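PDB 5HT9: Beta/gama crystallin family protein from Methanosarcina acetivorans C2A, which binds calcium or magnesium ions at two sites in a Greek-key domain of the beta/gamma-crystallin family. Local coordinates for residues A[3-8]-A[45-50]; A[31-36]-A[77-82]; A[10-15]-A[64-69]. One frame throughout, in Å; residues are numbered along the deposited sequence.

Contact 1. Residues A[3-8]-A[45-50]. With MG (magnesium ion), chain D.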
loop_
_atom_site.group_PDB
_atom_site.type_symbol
_atom_site.label_atom_id
_atom_site.label_comp_id
_atom_site.label_asym_id
_atom_site.label_seq_id
_atom_site.Cartn_x
_atom_site.Cartn_y
_atom_site.Cartn_z
ATOM N N ALA A 3 5.840 9.784 -8.183
ATOM C CA ALA A 3 5.486 9.147 -6.939
ATOM C C ALA A 3 5.770 7.672 -7.097
ATOM O O ALA A 3 5.693 7.135 -8.206
ATOM C CB ALA A 3 4.038 9.389 -6.599
ATOM N N GLU A 4 6.101 7.023 -5.993
ATOM C CA GLU A 4 6.415 5.608 -6.037
ATOM C C GLU A 4 6.186 4.964 -4.687
ATOM O O GLU A 4 6.606 5.496 -3.656
ATOM C CB GLU A 4 7.860 5.391 -6.461
ATOM C CG GLU A 4 8.217 3.926 -6.623
ATOM C CD GLU A 4 9.637 3.741 -7.115
ATOM O OE1 GLU A 4 9.964 2.640 -7.611
ATOM O OE2 GLU A 4 10.423 4.704 -6.998
ATOM N N VAL A 5 5.532 3.817 -4.708
ATOM C CA VAL A 5 5.286 3.051 -3.498
ATOM C C VAL A 5 5.497 1.571 -3.831
ATOM O O VAL A 5 5.156 1.107 -4.928
ATOM C CB VAL A 5 3.863 3.297 -2.932
ATOM C CG1 VAL A 5 2.785 2.874 -3.926
ATOM C CG2 VAL A 5 3.680 2.590 -1.597
ATOM N N ILE A 6 6.120 0.854 -2.905
ATOM C CA ILE A 6 6.310 -0.571 -3.070
ATOM C C ILE A 6 5.515 -1.279 -1.992
ATOM O O ILE A 6 5.627 -0.938 -0.815
ATOM C CB ILE A 6 7.789 -0.958 -2.989
ATOM C CG1 ILE A 6 8.601 -0.101 -3.969
ATOM C CG2 ILE A 6 7.944 -2.426 -3.317
ATOM C CD1 ILE A 6 10.074 -0.324 -3.901
ATOM N N VAL A 7 4.700 -2.247 -2.391
ATOM C CA VAL A 7 3.916 -3.014 -1.424
ATOM C C VAL A 7 4.378 -4.467 -1.420
ATOM O O VAL A 7 4.778 -5.002 -2.453
ATOM C CB VAL A 7 2.400 -2.947 -1.725
ATOM C CG1 VAL A 7 1.860 -1.503 -1.504
ATOM C CG2 VAL A 7 2.111 -3.418 -3.142
ATOM N N TYR A 8 4.297 -5.099 -0.255
ATOM C CA TYR A 8 4.821 -6.447 -0.051
ATOM C C TYR A 8 3.797 -7.339 0.618
ATOM O O TYR A 8 3.041 -6.896 1.485
ATOM C CB TYR A 8 6.075 -6.423 0.827
ATOM C CG TYR A 8 7.317 -5.810 0.227
ATOM C CD1 TYR A 8 7.510 -4.429 0.211
ATOM C CD2 TYR A 8 8.327 -6.617 -0.259
ATOM C CE1 TYR A 8 8.673 -3.880 -0.309
ATOM C CE2 TYR A 8 9.486 -6.086 -0.777
ATOM C CZ TYR A 8 9.661 -4.725 -0.805
ATOM O OH TYR A 8 10.838 -4.226 -1.332
ATOM N N TRP A 45 0.631 8.865 -0.403
ATOM C CA TRP A 45 -0.246 7.841 -0.948
ATOM C C TRP A 45 -1.396 7.559 0.006
ATOM O O TRP A 45 -1.209 7.523 1.223
ATOM C CB TRP A 45 0.540 6.546 -1.214
ATOM C CG TRP A 45 1.496 6.647 -2.374
ATOM C CD1 TRP A 45 2.749 7.195 -2.358
ATOM C CD2 TRP A 45 1.272 6.196 -3.717
ATOM N NE1 TRP A 45 3.315 7.113 -3.610
ATOM C CE2 TRP A 45 2.425 6.512 -4.463
ATOM C CE3 TRP A 45 0.209 5.549 -4.363
ATOM C CZ2 TRP A 45 2.548 6.204 -5.817
ATOM C CZ3 TRP A 45 0.330 5.258 -5.712
ATOM C CH2 TRP A 45 1.493 5.583 -6.423
ATOM N N ARG A 46 -2.576 7.334 -0.554
ATOM C CA ARG A 46 -3.749 6.981 0.236
ATOM C C ARG A 46 -4.059 5.511 0.031
ATOM O O ARG A 46 -4.161 5.048 -1.094
ATOM C CB ARG A 46 -4.949 7.850 -0.160
ATOM C CG ARG A 46 -6.208 7.618 0.664
ATOM C CD ARG A 46 -7.167 8.815 0.546
ATOM N NE ARG A 46 -6.712 9.962 1.334
ATOM C CZ ARG A 46 -7.303 11.154 1.359
ATOM N NH1 ARG A 46 -8.388 11.382 0.631
ATOM N NH2 ARG A 46 -6.806 12.124 2.122
ATOM N N PHE A 47 -4.195 4.773 1.123
ATOM C CA PHE A 47 -4.448 3.341 1.043
ATOM C C PHE A 47 -5.835 3.029 1.551
ATOM O O PHE A 47 -6.182 3.437 2.654
ATOM C CB PHE A 47 -3.397 2.569 1.848
ATOM C CG PHE A 47 -1.991 2.854 1.409
ATOM C CD1 PHE A 47 -1.314 3.961 1.896
ATOM C CD2 PHE A 47 -1.360 2.035 0.489
ATOM C CE1 PHE A 47 -0.024 4.248 1.475
ATOM C CE2 PHE A 47 -0.073 2.314 0.070
ATOM C CZ PHE A 47 0.595 3.412 0.561
ATOM N N TYR A 48 -6.610 2.292 0.758
ATOM C CA TYR A 48 -8.019 2.007 1.073
ATOM C C TYR A 48 -8.269 0.537 1.369
ATOM O O TYR A 48 -7.618 -0.341 0.796
ATOM C CB TYR A 48 -8.936 2.407 -0.079
ATOM C CG TYR A 48 -8.827 3.817 -0.573
ATOM C CD1 TYR A 48 -7.829 4.181 -1.458
ATOM C CD2 TYR A 48 -9.762 4.777 -0.200
ATOM C CE1 TYR A 48 -7.742 5.467 -1.946
ATOM C CE2 TYR A 48 -9.686 6.078 -0.685
ATOM C CZ TYR A 48 -8.672 6.407 -1.562
ATOM O OH TYR A 48 -8.577 7.676 -2.065
ATOM N N GLU A 49 -9.251 0.257 2.223
ATOM C CA GLU A 49 -9.525 -1.133 2.565
ATOM C C GLU A 49 -10.250 -1.911 1.457
ATOM O O GLU A 49 -10.169 -3.140 1.415
ATOM C CB GLU A 49 -10.323 -1.217 3.870
ATOM C CG GLU A 49 -11.691 -0.554 3.842
ATOM C CD GLU A 49 -12.432 -0.699 5.168
ATOM O OE1 GLU A 49 -12.178 -1.686 5.899
ATOM O OE2 GLU A 49 -13.261 0.175 5.474
ATOM N N TYR A 50 -10.938 -1.221 0.554
ATOM C CA TYR A 50 -11.680 -1.923 -0.502
ATOM C C TYR A 50 -11.194 -1.495 -1.879
ATOM O O TYR A 50 -10.583 -0.438 -2.018
ATOM C CB TYR A 50 -13.183 -1.664 -0.395
ATOM C CG TYR A 50 -13.773 -1.981 0.955
ATOM C CD1 TYR A 50 -13.411 -3.128 1.639
ATOM C CD2 TYR A 50 -14.686 -1.124 1.546
ATOM C CE1 TYR A 50 -13.941 -3.415 2.873
ATOM C CE2 TYR A 50 -15.221 -1.404 2.778
ATOM C CZ TYR A 50 -14.843 -2.550 3.433
ATOM O OH TYR A 50 -15.376 -2.831 4.666
HETATM MG MG MG D . -9.397 -4.969 1.561
HETATM O O HOH W 1 -10.127 -5.169 3.457
HETATM O O HOH W 2 -11.205 -5.834 0.760
#
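Val5 of strand 4-8 lays a methyl over the indole of Trp45, joining the two beta sheets that face each other in this beta/gamma-crystallin domain of paired Greek keys. The strands are not hydrogen-bonded neighbours: the axes of 4-8 and 45-48 stay 9.5 Å apart at their closest, with N-to-C directions 35° apart, and no hydrogen bond links the two segments. Side chains therefore make the join.

The central contact is a CH-pi interaction. Val5 CG1 stands 3.5 Å from the centroid of the six-membered ring of Trp45, only 6° off the ring normal, so the methyl sits almost squarely over one face. A chi1 of 61° places that methyl between the backbone N and the carbonyl carbon of Val5, while CG2 branches off anti to N and heads for the second aromatic ring. There CG2 meets Phe47 at its edge, near the ring plane, 3.9 Å from CZ. One valine thus serves two aromatics in different ways, a face for one methyl and an edge for the other.

Ala3 adds its CB, which approaches Trp45 CZ2 to 3.6 Å at an oblique angle, while the backbone N of Glu4 lies at the indole edge, 3.7 Å from that same CZ2. The buried indole N-H is satisfied outside the two segments: NE1 hydrogen-bonds to the carbonyl O of Ser42. Phe81 of strand 80-83 also packs on Val5, so this contact is part of the core between the sheets.

Past Phe47, the chain turns a corner at Glu49 and arrives at a metal site, where the main-chain O of Glu49 binds a magnesium ion at 2.0 Å.

Contact 2. Residues A[31-36]-A[77-82]; sequences LNDKIS and SISSFR. With MG (magnesium ion), chain D; MG (magnesium ion), chain E.
Asp33 and Ser77 come within 4.4 Å at their CA atoms, and Asn32 and Ser79 within 4.5 Å, where the loop 31-36 lies against the residues leading into strand 80-83. The single direct backbone bond between them runs from Asp33 N to Ile78 O, 3.1 Å long with an N-H...O angle of 156°. Water 3 makes a second bridge, donating to Ile35 O and accepting from Ser77 N.

Two side-chain oxygens and two main-chain carbonyls build a metal site of the beta/gamma-crystallin kind. Asp33 OD1, Ser77 O and Ser79 OG all bind the same magnesium ion, each at 2.1 Å, two waters occupy further positions, and Glu49 O completes six ligands. Ser79 OG also donates to Asn32 OD1 over 2.6 Å, approaching from above the amide's carbonyl plane. With CG anti to the backbone N (chi1 -180°), Asn32 extends to this hydroxyl as a second-shell residue. Cutting Asn32 back to an alanine would remove OD1, and the Ser79 hydroxyl is then likely to lose the acceptor that fixes its proton while it binds the metal.

Further from the ion, toward the core, the chemistry becomes apolar: Ile35 CD1 touches Ile78 CG2 at 3.7 Å, the two side chains crossing at about a right angle, and also meets the ring of Phe81.

Lys34 O and Ser36 OG bind a second magnesium ion together with Glu9 O and Asn76 OD1, so the loop serves both sites. Ile35 and Phe81 pack on Val7 of strand 4-8, Ile78 rests on Phe47 of strand 45-48, and Ser79 and Ser80 form a classic beta bulge opposite Tyr48.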
loop_
_atom_site.group_PDB
_atom_site.type_symbol
_atom_site.label_atom_id
_atom_site.label_comp_id
_atom_site.label_asym_id
_atom_site.label_seq_id
_atom_site.Cartn_x
_atom_site.Cartn_y
_atom_site.Cartn_z
ATOM N N LEU A 31 -1.981 -8.477 -4.899
ATOM C CA LEU A 31 -1.779 -8.275 -3.472
ATOM C C LEU A 31 -2.999 -7.684 -2.768
ATOM O O LEU A 31 -2.889 -7.204 -1.633
ATOM C CB LEU A 31 -0.553 -7.392 -3.237
ATOM C CG LEU A 31 0.764 -7.884 -3.845
ATOM C CD1 LEU A 31 1.953 -7.098 -3.299
ATOM C CD2 LEU A 31 0.965 -9.382 -3.634
ATOM N N ASN A 32 -4.159 -7.722 -3.429
ATOM C CA ASN A 32 -5.409 -7.322 -2.777
ATOM C C ASN A 32 -5.610 -8.127 -1.495
ATOM O O ASN A 32 -5.601 -9.360 -1.521
ATOM C CB ASN A 32 -6.615 -7.508 -3.714
ATOM C CG ASN A 32 -7.946 -7.089 -3.069
ATOM O OD1 ASN A 32 -8.018 -6.829 -1.872
ATOM N ND2 ASN A 32 -9.006 -7.055 -3.866
ATOM N N ASP A 33 -5.791 -7.412 -0.384
ATOM C CA ASP A 33 -5.983 -8.020 0.935
ATOM C C ASP A 33 -4.803 -8.896 1.365
ATOM O O ASP A 33 -4.958 -9.761 2.221
ATOM C CB ASP A 33 -7.276 -8.851 0.975
ATOM C CG ASP A 33 -8.488 -8.048 1.434
ATOM O OD1 ASP A 33 -8.389 -6.803 1.571
ATOM O OD2 ASP A 33 -9.543 -8.682 1.670
ATOM N N LYS A 34 -3.631 -8.659 0.778
ATOM C CA LYS A 34 -2.426 -9.397 1.149
ATOM C C LYS A 34 -1.269 -8.484 1.539
ATOM O O LYS A 34 -0.193 -8.964 1.885
ATOM C CB LYS A 34 -1.972 -10.302 0.006
ATOM C CG LYS A 34 -2.861 -11.496 -0.253
ATOM C CD LYS A 34 -2.281 -12.335 -1.381
ATOM C CE LYS A 34 -3.086 -13.611 -1.598
ATOM N NZ LYS A 34 -2.464 -14.487 -2.636
ATOM N N ILE A 35 -1.477 -7.174 1.491
ATOM C CA ILE A 35 -0.376 -6.254 1.745
ATOM C C ILE A 35 -0.062 -6.205 3.235
ATOM O O ILE A 35 -0.941 -5.940 4.051
ATOM C CB ILE A 35 -0.692 -4.849 1.206
ATOM C CG1 ILE A 35 -0.869 -4.912 -0.315
ATOM C CG2 ILE A 35 0.421 -3.870 1.572
ATOM C CD1 ILE A 35 -1.392 -3.623 -0.909
ATOM N N SER A 36 1.197 -6.467 3.583
ATOM C CA SER A 36 1.581 -6.570 4.978
ATOM C C SER A 36 2.702 -5.618 5.350
ATOM O O SER A 36 2.924 -5.363 6.524
ATOM C CB SER A 36 1.990 -8.012 5.312
ATOM O OG SER A 36 0.855 -8.862 5.289
ATOM N N SER A 77 -5.499 -5.972 4.432
ATOM C CA SER A 77 -6.735 -5.222 4.211
ATOM C C SER A 77 -6.671 -4.271 3.015
ATOM O O SER A 77 -7.668 -4.048 2.337
ATOM C CB SER A 77 -7.085 -4.416 5.459
ATOM O OG SER A 77 -7.501 -5.275 6.506
ATOM N N ILE A 78 -5.507 -3.684 2.779
ATOM C CA ILE A 78 -5.373 -2.729 1.687
ATOM C C ILE A 78 -5.729 -3.377 0.355
ATOM O O ILE A 78 -5.204 -4.433 0.005
ATOM C CB ILE A 78 -3.962 -2.145 1.623
ATOM C CG1 ILE A 78 -3.660 -1.394 2.925
ATOM C CG2 ILE A 78 -3.833 -1.227 0.413
ATOM C CD1 ILE A 78 -2.246 -0.892 3.035
ATOM N N SER A 79 -6.653 -2.752 -0.365
ATOM C CA SER A 79 -7.200 -3.329 -1.588
ATOM C C SER A 79 -7.094 -2.371 -2.773
ATOM O O SER A 79 -7.314 -2.764 -3.917
ATOM C CB SER A 79 -8.665 -3.741 -1.377
ATOM O OG SER A 79 -8.772 -4.785 -0.426
ATOM N N SER A 80 -6.782 -1.106 -2.496
ATOM C CA SER A 80 -6.430 -0.162 -3.550
ATOM C C SER A 80 -5.607 0.963 -2.947
ATOM O O SER A 80 -5.614 1.160 -1.737
ATOM C CB SER A 80 -7.678 0.397 -4.250
ATOM O OG SER A 80 -8.579 0.955 -3.311
ATOM N N PHE A 81 -4.875 1.682 -3.787
ATOM C CA PHE A 81 -4.128 2.842 -3.311
ATOM C C PHE A 81 -3.788 3.778 -4.462
ATOM O O PHE A 81 -3.722 3.360 -5.607
ATOM C CB PHE A 81 -2.859 2.405 -2.562
ATOM C CG PHE A 81 -1.975 1.441 -3.325
ATOM C CD1 PHE A 81 -1.005 1.912 -4.197
ATOM C CD2 PHE A 81 -2.084 0.080 -3.130
ATOM C CE1 PHE A 81 -0.165 1.029 -4.883
ATOM C CE2 PHE A 81 -1.247 -0.816 -3.818
ATOM C CZ PHE A 81 -0.291 -0.334 -4.688
ATOM N N ARG A 82 -3.616 5.056 -4.157
ATOM C CA ARG A 82 -3.341 6.035 -5.196
ATOM C C ARG A 82 -2.654 7.252 -4.621
ATOM O O ARG A 82 -2.646 7.465 -3.422
ATOM C CB ARG A 82 -4.625 6.472 -5.893
ATOM C CG ARG A 82 -5.557 7.267 -5.012
ATOM C CD ARG A 82 -6.641 7.827 -5.878
ATOM N NE ARG A 82 -7.902 7.955 -5.176
ATOM C CZ ARG A 82 -9.036 8.266 -5.783
ATOM N NH1 ARG A 82 -9.032 8.486 -7.093
ATOM N NH2 ARG A 82 -10.154 8.369 -5.081
HETATM MG MG MG D . -9.397 -4.969 1.561
HETATM MG MG MG E . 0.028 -10.448 3.753
HETATM O O HOH W 3 -3.254 -4.429 4.616
HETATM O O HOH W 1 -10.127 -5.169 3.457
HETATM O O HOH W 2 -11.205 -5.834 0.760
#

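Contact 3. Residues A[10-15]-A[64-69]; sequences HVNFGG and EYSSVE. With NI (nickel (II) ion), chain C.
Phe13 and Ser66 make the close-packed half of this surface contact, in which the loop 10-15, between strands 4-8 and 17-20, meets the end of strand 63-65 and the turn after it. The end of the phenyl ring does the touching. Its CZ lies 3.6 Å from Ser66 CA and 3.7 Å from Glu64 CB, while CE1 is 3.5 Å from the carbonyl O of Tyr65. These three atoms approach obliquely, whereas the main-chain atoms Glu64 C and Tyr65 N sit in the ring plane at its edge. CG lies anti to the carbonyl carbon of Phe13 (chi1 -49°), which carries CZ and CE1 to the backbone of 64-66.

Beside the ring is a well-formed backbone bond. Asn12 N donates to Ser66 O over 2.8 Å, with an N-H...O angle of 174° and the donor in the carbonyl plane, on a lone pair. A long and at most weak CA-H...O contact from Val11 to the same oxygen, bent to 123° at the hydrogen, supplements it.

The solvent side, at the exposed Asn12, is looser. Asn12 OD1 and Ser66 OG stand 4.0 Å apart, too far for a direct bond, and water 4 spans them: it donates to Asn12 OD1 and lies 2.7 Å from Ser66 OG. Another flank is loose as well, Val11 CG1 approaching Ser67 CB only to 4.4 Å.

At the start of the loop His10 NE2 binds a nickel ion. Strand 37-42 backs the junction: Lys39 makes a cation-pi contact with Phe13, Ser37 OG hydrogen-bonds to Phe13 N, and the backbone of Tyr65 pairs with Ile38. Tyr8 of strand 4-8 meets the Phe13 ring edge-to-face.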
loop_
_atom_site.group_PDB
_atom_site.type_symbol
_atom_site.label_atom_id
_atom_site.label_comp_id
_atom_site.label_asym_id
_atom_site.label_seq_id
_atom_site.Cartn_x
_atom_site.Cartn_y
_atom_site.Cartn_z
ATOM N N HIS A 10 4.315 -9.915 2.726
ATOM C CA HIS A 10 4.603 -10.329 4.096
ATOM C C HIS A 10 5.293 -9.223 4.878
ATOM O O HIS A 10 5.853 -8.294 4.306
ATOM C CB HIS A 10 5.482 -11.595 4.107
ATOM C CG HIS A 10 4.849 -12.783 3.442
ATOM N ND1 HIS A 10 3.567 -13.203 3.731
ATOM C CD2 HIS A 10 5.326 -13.646 2.511
ATOM C CE1 HIS A 10 3.280 -14.271 3.006
ATOM N NE2 HIS A 10 4.327 -14.557 2.254
ATOM N N VAL A 11 5.269 -9.343 6.196
ATOM C CA VAL A 11 5.982 -8.418 7.060
ATOM C C VAL A 11 7.469 -8.374 6.723
ATOM O O VAL A 11 8.017 -9.322 6.141
ATOM C CB VAL A 11 5.818 -8.812 8.536
ATOM C CG1 VAL A 11 4.349 -8.840 8.901
ATOM C CG2 VAL A 11 6.439 -10.176 8.774
ATOM N N ASN A 12 8.106 -7.268 7.086
ATOM C CA ASN A 12 9.537 -7.073 6.872
ATOM C C ASN A 12 9.949 -7.187 5.405
ATOM O O ASN A 12 11.054 -7.643 5.093
ATOM C CB ASN A 12 10.317 -8.066 7.737
ATOM C CG ASN A 12 10.021 -7.876 9.207
ATOM O OD1 ASN A 12 10.028 -6.750 9.693
ATOM N ND2 ASN A 12 9.726 -8.965 9.913
ATOM N N PHE A 13 9.038 -6.775 4.521
ATOM C CA PHE A 13 9.309 -6.644 3.090
ATOM C C PHE A 13 9.644 -7.995 2.453
ATOM O O PHE A 13 10.518 -8.096 1.587
ATOM C CB PHE A 13 10.426 -5.630 2.875
ATOM C CG PHE A 13 10.195 -4.356 3.636
ATOM C CD1 PHE A 13 9.050 -3.600 3.387
ATOM C CD2 PHE A 13 11.068 -3.947 4.629
ATOM C CE1 PHE A 13 8.796 -2.436 4.102
ATOM C CE2 PHE A 13 10.821 -2.773 5.352
ATOM C CZ PHE A 13 9.690 -2.024 5.082
ATOM N N GLY A 14 8.910 -9.011 2.883
ATOM C CA GLY A 14 9.050 -10.355 2.350
ATOM C C GLY A 14 7.919 -10.690 1.399
ATOM O O GLY A 14 6.964 -9.914 1.253
ATOM N N GLY A 15 8.021 -11.848 0.748
ATOM C CA GLY A 15 6.980 -12.293 -0.160
ATOM C C GLY A 15 6.956 -11.541 -1.476
ATOM O O GLY A 15 7.881 -10.790 -1.796
ATOM N N GLU A 64 9.699 3.467 5.408
ATOM C CA GLU A 64 9.660 2.015 5.314
ATOM C C GLU A 64 8.819 1.461 6.449
ATOM O O GLU A 64 9.206 1.527 7.614
ATOM C CB GLU A 64 11.073 1.444 5.335
ATOM C CG GLU A 64 11.967 2.116 4.326
ATOM C CD GLU A 64 13.229 1.334 4.059
ATOM O OE1 GLU A 64 13.731 0.679 4.996
ATOM O OE2 GLU A 64 13.706 1.383 2.911
ATOM N N TYR A 65 7.650 0.940 6.097
ATOM C CA TYR A 65 6.700 0.429 7.068
ATOM C C TYR A 65 6.768 -1.097 7.097
ATOM O O TYR A 65 6.137 -1.759 6.281
ATOM C CB TYR A 65 5.291 0.919 6.716
ATOM C CG TYR A 65 5.244 2.424 6.500
ATOM C CD1 TYR A 65 5.514 2.980 5.256
ATOM C CD2 TYR A 65 4.950 3.287 7.552
ATOM C CE1 TYR A 65 5.485 4.374 5.064
ATOM C CE2 TYR A 65 4.920 4.660 7.365
ATOM C CZ TYR A 65 5.184 5.194 6.123
ATOM O OH TYR A 65 5.157 6.566 5.938
ATOM N N SER A 66 7.546 -1.647 8.030
ATOM C CA SER A 66 7.854 -3.081 8.023
ATOM C C SER A 66 6.640 -3.927 8.368
ATOM O O SER A 66 6.615 -5.139 8.136
ATOM C CB SER A 66 8.993 -3.389 8.999
ATOM O OG SER A 66 8.622 -3.040 10.328
ATOM N N SER A 67 5.631 -3.290 8.944
ATOM C CA SER A 67 4.330 -3.916 9.082
ATOM C C SER A 67 3.283 -2.818 8.989
ATOM O O SER A 67 3.497 -1.709 9.477
ATOM C CB SER A 67 4.210 -4.680 10.401
ATOM O OG SER A 67 4.139 -3.779 11.489
ATOM N N VAL A 68 2.168 -3.108 8.335
ATOM C CA VAL A 68 1.149 -2.087 8.179
ATOM C C VAL A 68 0.461 -1.883 9.520
ATOM O O VAL A 68 0.045 -0.773 9.825
ATOM C CB VAL A 68 0.135 -2.437 7.076
ATOM C CG1 VAL A 68 0.826 -2.378 5.712
ATOM C CG2 VAL A 68 -0.499 -3.819 7.315
ATOM N N GLU A 69 0.387 -2.936 10.336
ATOM C CA GLU A 69 -0.161 -2.800 11.691
ATOM C C GLU A 69 0.553 -1.702 12.489
ATOM O O GLU A 69 -0.084 -0.937 13.215
ATOM C CB GLU A 69 -0.079 -4.125 12.458
ATOM C CG GLU A 69 -1.042 -5.219 11.990
ATOM C CD GLU A 69 -2.491 -4.973 12.400
ATOM O OE1 GLU A 69 -2.742 -4.048 13.208
ATOM O OE2 GLU A 69 -3.384 -5.711 11.914
HETATM NI NI NI C . 4.543 -16.274 1.078
HETATM O O HOH W 4 8.443 -5.437 11.600
#

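Overall arrangement
Contacts 1 and 2 are buried and adjacent, their centres about 7 Å apart, whereas contact 3 lies at the surface, about 10 Å from the centre of the chain. The packing of contact 1 is almost wholly apolar and aromatic, with no hydrogen bond; contact 2 combines a small apolar patch with metal ligation; contact 3 relies on a backbone bond, one ring and a bridging water. Contacts 1 and 2 share the magnesium ion bound by Glu49 O, and their strands 45-48 and 80-83 are sheet neighbours. Ser36 links contact 2 to both other contacts, through backbone pairing with Tyr8 and Val68. Strand 63-65 of the second Greek key joins strands 4-8, 17-20 and 37-42, consistent with intertwining.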